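Side-chain contacts in protein GLB-12 (Caenorhabditis elegans, PDB 4BJA), which is a heme-binding globin that probably takes part in redox signalling needed for reproduction: residues Asn150-Ile153 with Glu154-Pro158; Asn26-Asp29 with Leu30-Lys34. The protein carries 1 engineered substitution. One frame throughout, in Å; residues are numbered along the deposited sequence.

Overall arrangement
Contact 2 comes first along the chain, in the short helix 27-30 and the loop after it. Contact 1 lies later, within helix 144-160. Their centres are about 21 Å apart and their nearest atoms about 11 Å, so they do not touch. Helix 185-214 joins them: it packs against I153 and I157 of contact 1 and against P27 and F28 of contact 2. Contact 1 is the one nearer the heme. The side chain of F152 is about 7 Å from the heme and about 8 Å from that of the axial ligand H92. In contact 2 the side chain of F28 is about 10 Å from the heme, and A31 and L30 meet the second subunit.

Contact 1: Asn150-Ile153 with Glu154-Pro158; sequences NVFI and ERLIP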
# COMPACT_ATOMS: atom_id res chain seq x y z
N ASN A 150 -4.47 -16.06 0.78
CA ASN A 150 -5.82 -16.29 0.24
C ASN A 150 -6.53 -17.48 0.88
O ASN A 150 -7.76 -17.47 1.04
CB ASN A 150 -5.75 -16.47 -1.27
CG ASN A 150 -5.68 -15.18 -1.99
OD1 ASN A 150 -5.84 -14.12 -1.37
ND2 ASN A 150 -5.52 -15.24 -3.31
N VAL A 151 -5.76 -18.52 1.27
CA VAL A 151 -6.40 -19.64 1.96
C VAL A 151 -6.87 -19.18 3.34
O VAL A 151 -7.95 -19.59 3.80
CB VAL A 151 -5.52 -20.91 1.99
CG1 VAL A 151 -6.31 -22.10 2.68
CG2 VAL A 151 -5.12 -21.29 0.55
N PHE A 152 -6.06 -18.32 4.00
CA PHE A 152 -6.54 -17.71 5.22
C PHE A 152 -7.81 -16.88 5.03
O PHE A 152 -8.71 -16.95 5.86
CB PHE A 152 -5.42 -16.93 5.90
CG PHE A 152 -4.49 -17.83 6.64
CD1 PHE A 152 -4.77 -18.18 7.99
CD2 PHE A 152 -3.39 -18.38 5.98
CE1 PHE A 152 -3.91 -19.05 8.68
CE2 PHE A 152 -2.51 -19.28 6.65
CZ PHE A 152 -2.79 -19.61 8.00
N ILE A 153 -7.87 -16.11 3.96
CA ILE A 153 -9.09 -15.33 3.69
C ILE A 153 -10.31 -16.27 3.58
O ILE A 153 -11.40 -15.97 4.13
CB ILE A 153 -8.89 -14.49 2.42
CG1 ILE A 153 -7.91 -13.33 2.72
CG2 ILE A 153 -10.25 -13.91 1.94
CD1 ILE A 153 -7.41 -12.58 1.51
N GLU A 154 -10.15 -17.39 2.89
CA GLU A 154 -11.28 -18.30 2.70
C GLU A 154 -11.64 -19.11 3.95
O GLU A 154 -12.80 -19.41 4.19
CB GLU A 154 -10.92 -19.29 1.54
CG GLU A 154 -10.77 -18.62 0.19
CD GLU A 154 -11.93 -17.60 -0.14
OE1 GLU A 154 -13.13 -17.98 -0.21
OE2 GLU A 154 -11.63 -16.40 -0.33
N ARG A 155 -10.63 -19.49 4.74
CA ARG A 155 -10.78 -20.43 5.86
C ARG A 155 -10.78 -19.79 7.25
O ARG A 155 -11.54 -20.20 8.12
CB ARG A 155 -9.66 -21.48 5.80
CG ARG A 155 -9.63 -22.32 4.52
CD ARG A 155 -10.57 -23.52 4.63
NE ARG A 155 -9.96 -24.61 5.40
CZ ARG A 155 -10.53 -25.22 6.44
NH1 ARG A 155 -11.74 -24.87 6.85
NH2 ARG A 155 -9.89 -26.20 7.06
N LEU A 156 -9.93 -18.78 7.47
CA LEU A 156 -9.89 -18.16 8.80
C LEU A 156 -11.09 -17.27 9.06
O LEU A 156 -11.63 -17.28 10.18
CB LEU A 156 -8.62 -17.33 8.89
CG LEU A 156 -8.02 -17.01 10.27
CD1 LEU A 156 -7.34 -15.66 10.43
CD2 LEU A 156 -8.50 -17.71 11.57
N ILE A 157 -11.54 -16.53 8.03
CA ILE A 157 -12.60 -15.54 8.26
C ILE A 157 -13.92 -16.16 8.78
O ILE A 157 -14.54 -15.62 9.70
CB ILE A 157 -12.82 -14.63 7.02
CG1 ILE A 157 -11.57 -13.77 6.85
CG2 ILE A 157 -14.14 -13.77 7.20
CD1 ILE A 157 -11.61 -12.81 5.67
N PRO A 158 -14.34 -17.32 8.25
CA PRO A 158 -15.53 -17.93 8.87
C PRO A 158 -15.39 -18.32 10.33
O PRO A 158 -16.41 -18.30 11.04
CB PRO A 158 -15.76 -19.18 7.99
CG PRO A 158 -15.26 -18.78 6.66
CD PRO A 158 -14.03 -17.93 6.95
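V151 and R155, F152 and L156, and I153 and I157 pair one turn apart along helix 144-160, which by its place in the chain is probably helix G of the globin fold. Three backbone bonds set the spacing, from E154 N to N150 O, R155 N to V151 O and L156 N to F152 O, at 2.7 to 3.0 Å. The ladder stops after L156. I157 instead packs its CB, CG1 and CD1 on I153 O, and its CD1 lies 4.1 Å from I153 CG2. P158, which lacks an N-H, follows at the kink.

E154 folds back along the preceding turn. Its CB lies 3.7 Å from N150 O. Its CG comes closer, 3.3 Å from the same oxygen. CG is anti to the carbonyl carbon (chi1 -65°), and the chain then bends at chi2 (-46°). This carries the carboxylate beside I153, where OE2 lies 3.6 Å from the methyl CG2. That touch is van der Waals, and the residue as a whole is exposed.

The F152 ring meets L156 at its edge, with L156 CB near the ring plane and 4.0 Å from F152 CD1. Beyond the segment the ring stacks with F96 and meets F58 with the planes at about 65°. V151 and R155 lie side by side and point the same way, with V151 CG1 3.8 Å from R155 CG. R155 is modelled in two conformers; in one, NH2 forms a salt bridge with D60, so that bond may be only partly populated. I153 and I157 turn to helix 185-214, on L196 and W192 among others.

The chemistry is that of an amphipathic helix. F152, L156 and I157 are buried in the hydrophobic interior, F152 on the side of the heme, while the carboxylate of E154 stays at the surface.

Contact 2: Asn26-Asp29 with Leu30-Lys34; sequences NPFD and LALNK
L30 N bonds to N26 O at 3.2 Å and A31 N bonds to P27 O at 2.8 Å, making a single short turn of helix. N26 O also accepts from D29 N, so two N-H groups grip it. The N26 side chain is the N-cap: OD1 accepts from F28 N at 2.9 Å, with that donor tilted 26° from the carbonyl plane. The same OD1 lies in plane at the edge of the F28 ring. In this Mb-like globin the turn comes just before helix 34-46, which starts with its own N-cap, N33, whose OD1 accepts from D36 N.

F28 and L32 run side by side. L32 CD1 sits at the ring edge, 4.0 Å from F28 CD1, and L32 CB lies 3.3 Å from F28 O. L30 turns back over the start of the helix. Its CG is anti to the carbonyl carbon (chi1 -56°), which sets it beside the backbone N and 3.4 Å from N26 O. It also packs on T198 of the second subunit. With an alanine here, the CG contact with N26 O would go, and a gap is likely to open against that T198. A31 CB lies 3.3 Å from P27 O and packs on L30 of the second subunit.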
# COMPACT_ATOMS: atom_id res chain seq x y z
N ASN A 26 1.77 4.86 5.78
CA ASN A 26 1.64 3.45 6.27
C ASN A 26 0.27 2.89 5.86
O ASN A 26 -0.74 3.41 6.27
CB ASN A 26 1.70 3.56 7.80
CG ASN A 26 1.65 2.25 8.52
OD1 ASN A 26 1.08 1.25 8.04
ND2 ASN A 26 2.19 2.25 9.72
N PRO A 27 0.21 1.81 5.05
CA PRO A 27 -1.09 1.38 4.52
C PRO A 27 -1.97 0.79 5.60
O PRO A 27 -3.16 0.73 5.43
CB PRO A 27 -0.74 0.34 3.45
CG PRO A 27 0.61 -0.20 3.91
CD PRO A 27 1.32 1.04 4.48
N PHE A 28 -1.38 0.36 6.72
CA PHE A 28 -2.18 -0.15 7.81
C PHE A 28 -2.91 0.98 8.51
O PHE A 28 -3.91 0.76 9.19
CB PHE A 28 -1.33 -0.96 8.81
CG PHE A 28 -0.81 -2.22 8.24
CD1 PHE A 28 -1.66 -3.31 8.14
CD2 PHE A 28 0.49 -2.30 7.74
CE1 PHE A 28 -1.20 -4.50 7.55
CE2 PHE A 28 0.96 -3.48 7.15
CZ PHE A 28 0.09 -4.59 7.07
N ASP A 29 -2.39 2.19 8.39
CA ASP A 29 -3.15 3.31 8.91
C ASP A 29 -4.15 3.81 7.89
O ASP A 29 -5.17 4.36 8.29
CB ASP A 29 -2.20 4.43 9.37
CG ASP A 29 -2.94 5.54 10.14
OD1 ASP A 29 -3.99 5.27 10.78
OD2 ASP A 29 -2.48 6.69 10.07
N LEU A 30 -3.88 3.64 6.60
CA LEU A 30 -4.80 4.12 5.56
C LEU A 30 -5.98 3.21 5.26
O LEU A 30 -7.11 3.67 5.04
CB LEU A 30 -4.00 4.39 4.27
CG LEU A 30 -2.83 5.36 4.45
CD1 LEU A 30 -2.16 5.54 3.10
CD2 LEU A 30 -3.27 6.72 5.04
N ALA A 31 -5.73 1.90 5.30
CA ALA A 31 -6.77 0.90 4.98
C ALA A 31 -7.62 0.56 6.18
O ALA A 31 -8.74 0.02 6.01
CB ALA A 31 -6.10 -0.37 4.42
N LEU A 32 -7.11 0.83 7.38
CA LEU A 32 -7.78 0.42 8.60
C LEU A 32 -7.85 1.68 9.42
O LEU A 32 -6.95 2.50 9.33
CB LEU A 32 -6.92 -0.63 9.31
CG LEU A 32 -6.71 -1.90 8.48
CD1 LEU A 32 -5.52 -2.68 9.10
CD2 LEU A 32 -8.04 -2.73 8.37
N ASN A 33 -8.97 1.89 10.07
CA ASN A 33 -9.06 2.96 11.03
C ASN A 33 -8.97 2.37 12.43
O ASN A 33 -8.73 1.15 12.60
CB ASN A 33 -10.33 3.79 10.74
CG ASN A 33 -11.64 3.02 10.98
OD1 ASN A 33 -11.69 2.02 11.71
ND2 ASN A 33 -12.71 3.52 10.38
N LYS A 34 -9.06 3.20 13.46
CA LYS A 34 -8.93 2.69 14.81
C LYS A 34 -9.96 1.61 15.17
O LYS A 34 -9.61 0.56 15.75
CB LYS A 34 -9.00 3.89 15.80
CG LYS A 34 -9.49 3.49 17.15
CD LYS A 34 -8.41 2.77 17.84
CE LYS A 34 -8.52 2.78 19.35
NZ LYS A 34 -7.18 2.32 19.84